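Local coordinates for protein CD180 antigen (Mus musculus, PDB 3T6Q) that may cooperate with MD-1 and TLR4 in the innate immune response of B-cells to bacterial lipopolysaccharide, leading to NF-kappa-B activation, at residues 392-397 with 420-425. Numbering follows the deposited sequence.
Sequences KTEAFK and PFQNLH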
loop_
_atom_site.group_PDB
_atom_site.type_symbol
_atom_site.label_atom_id
_atom_site.label_comp_id
_atom_site.label_asym_id
_atom_site.label_seq_id
_atom_site.Cartn_x
_atom_site.Cartn_y
_atom_site.Cartn_z
ATOM N N LYS A 392 -0.425 58.290 17.550
ATOM C CA LYS A 392 -0.748 59.720 17.632
ATOM C C LYS A 392 -1.545 60.170 16.375
ATOM O O LYS A 392 -1.773 59.380 15.469
ATOM C CB LYS A 392 0.518 60.546 17.822
ATOM C CG LYS A 392 1.275 60.259 19.128
ATOM C CD LYS A 392 2.719 60.756 19.052
ATOM C CE LYS A 392 3.622 60.119 20.118
ATOM N NZ LYS A 392 3.162 60.402 21.510
ATOM N N THR A 393 -1.969 61.438 16.331
ATOM C CA THR A 393 -2.696 61.930 15.166
ATOM C C THR A 393 -1.850 61.737 13.897
ATOM O O THR A 393 -0.639 61.898 13.925
ATOM C CB THR A 393 -3.101 63.410 15.375
ATOM O OG1 THR A 393 -4.232 63.445 16.258
ATOM C CG2 THR A 393 -3.508 64.063 14.031
ATOM N N GLU A 394 -2.495 61.351 12.802
ATOM C CA GLU A 394 -1.803 61.102 11.526
ATOM C C GLU A 394 -0.658 60.084 11.651
ATOM O O GLU A 394 0.490 60.332 11.266
ATOM C CB GLU A 394 -1.323 62.389 10.872
ATOM C CG GLU A 394 -1.353 62.249 9.362
ATOM C CD GLU A 394 -0.917 63.518 8.665
ATOM O OE1 GLU A 394 -1.158 63.631 7.441
ATOM O OE2 GLU A 394 -0.320 64.379 9.344
ATOM N N ALA A 395 -1.029 58.936 12.205
ATOM C CA ALA A 395 -0.126 57.840 12.460
ATOM C C ALA A 395 0.352 57.142 11.174
ATOM O O ALA A 395 1.286 56.365 11.228
ATOM C CB ALA A 395 -0.813 56.853 13.413
ATOM N N PHE A 396 -0.277 57.438 10.024
ATOM C CA PHE A 396 -0.006 56.752 8.780
ATOM C C PHE A 396 0.315 57.774 7.671
ATOM O O PHE A 396 0.049 57.539 6.502
ATOM C CB PHE A 396 -1.170 55.795 8.435
ATOM C CG PHE A 396 -1.385 54.710 9.485
ATOM C CD1 PHE A 396 -0.629 53.533 9.452
ATOM C CD2 PHE A 396 -2.298 54.890 10.530
ATOM C CE1 PHE A 396 -0.802 52.543 10.437
ATOM C CE2 PHE A 396 -2.469 53.928 11.507
ATOM C CZ PHE A 396 -1.724 52.739 11.470
ATOM N N LYS A 397 0.944 58.881 8.064
ATOM C CA LYS A 397 1.311 59.949 7.126
ATOM C C LYS A 397 2.262 59.409 6.065
ATOM O O LYS A 397 2.179 59.812 4.915
ATOM C CB LYS A 397 1.965 61.113 7.874
ATOM C CG LYS A 397 2.194 62.312 6.957
ATOM C CD LYS A 397 3.033 63.393 7.616
ATOM C CE LYS A 397 4.504 63.121 7.344
ATOM N NZ LYS A 397 5.326 64.350 7.471
ATOM N N PRO A 420 -5.843 59.291 14.651
ATOM C CA PRO A 420 -4.708 58.546 14.156
ATOM C C PRO A 420 -4.793 58.221 12.679
ATOM O O PRO A 420 -3.741 58.068 12.058
ATOM C CB PRO A 420 -4.686 57.254 15.020
ATOM C CG PRO A 420 -5.966 57.228 15.775
ATOM C CD PRO A 420 -6.600 58.583 15.713
ATOM N N PHE A 421 -6.017 58.153 12.124
ATOM C CA PHE A 421 -6.228 57.775 10.704
ATOM C C PHE A 421 -6.443 58.993 9.792
ATOM O O PHE A 421 -6.841 58.855 8.634
ATOM C CB PHE A 421 -7.437 56.819 10.602
ATOM C CG PHE A 421 -7.380 55.696 11.580
ATOM C CD1 PHE A 421 -6.492 54.629 11.383
ATOM C CD2 PHE A 421 -8.170 55.723 12.733
ATOM C CE1 PHE A 421 -6.420 53.606 12.322
ATOM C CE2 PHE A 421 -8.092 54.704 13.677
ATOM C CZ PHE A 421 -7.213 53.640 13.472
ATOM N N GLN A 422 -6.116 60.169 10.297
ATOM C CA GLN A 422 -6.281 61.422 9.559
ATOM C C GLN A 422 -5.555 61.341 8.199
ATOM O O GLN A 422 -4.457 60.839 8.157
ATOM C CB GLN A 422 -5.655 62.533 10.394
ATOM C CG GLN A 422 -5.751 63.922 9.805
ATOM C CD GLN A 422 -5.327 64.986 10.804
ATOM O OE1 GLN A 422 -6.066 65.296 11.726
ATOM N NE2 GLN A 422 -4.125 65.530 10.634
ATOM N N ASN A 423 -6.150 61.854 7.115
ATOM C CA ASN A 423 -5.460 61.855 5.805
ATOM C C ASN A 423 -5.164 60.423 5.258
ATOM O O ASN A 423 -4.218 60.197 4.524
ATOM C CB ASN A 423 -4.182 62.729 5.853
ATOM C CG ASN A 423 -4.480 64.233 6.080
ATOM O OD1 ASN A 423 -5.561 64.726 5.767
ATOM N ND2 ASN A 423 -3.500 64.961 6.608
ATOM N N LEU A 424 -6.018 59.464 5.602
ATOM C CA LEU A 424 -6.052 58.207 4.873
ATOM C C LEU A 424 -7.306 58.237 3.983
ATOM O O LEU A 424 -8.262 57.455 4.161
ATOM C CB LEU A 424 -6.084 57.010 5.829
ATOM C CG LEU A 424 -4.763 56.720 6.554
ATOM C CD1 LEU A 424 -4.966 55.518 7.503
ATOM C CD2 LEU A 424 -3.608 56.491 5.572
ATOM N N HIS A 425 -7.271 59.163 3.028
ATOM C CA HIS A 425 -8.414 59.463 2.172
ATOM C C HIS A 425 -8.762 58.405 1.180
ATOM O O HIS A 425 -9.765 58.531 0.525
ATOM C CB HIS A 425 -8.125 60.764 1.415
ATOM C CG HIS A 425 -8.278 62.013 2.251
ATOM N ND1 HIS A 425 -8.398 61.991 3.606
ATOM C CD2 HIS A 425 -8.289 63.363 1.880
ATOM C CE1 HIS A 425 -8.519 63.252 4.066
ATOM N NE2 HIS A 425 -8.449 64.091 3.011
HETATM O O HOH W 1 -2.843 58.626 9.352
HETATM O O HOH W 2 -1.539 59.755 5.260
#
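Phe396 turns inward to meet Leu424 and Phe421, forming the tightly packed half of this contact. Both methyls of Leu424 reach Phe396 CB, CD2 of the leucine lying 3.8 Å away, while the two phenylalanine side chains lie side by side and point the same way, Phe396 CE2 coming within 4.0 Å of Phe421 CE1. Apolar rings suit this buried place, where both also touch Leu405 of strand 404-406. Beside them, Ala395 N donates to Pro420 O over 2.9 Å; the small methyl, with CB of Ala395 3.4 Å from Pro420 O, is consistent with so close an approach. A water accepts from Phe396 N and donates to Gln422 O and to Pro420 O, which thus has two partners. The two loops come from successive repeats, LRR 13 and the end of LRR 14, with Phe396 and Phe421 at matching positions, as Toll-like receptors stack leucine-rich coils into a solenoid. Toward solvent the contact turns polar and looser: Thr393, Glu394 and Gln422 are partly exposed and Asn423 exposed. Thr393 lays CG2 3.7 Å from Gln422 OE1, while its OG1 bonds Ser419 N. Glu394, extended beyond CG, reaches Asn423, whose ND2 gives OE1 a nearly straight 2.8 Å bond (173°), from above the carboxylate plane (60° out of it). Asn423 is third in the type II turn Phe421-Leu424, where asparagine tolerates the positive phi (63°). A second water bridges Phe396 O to Asn423 O.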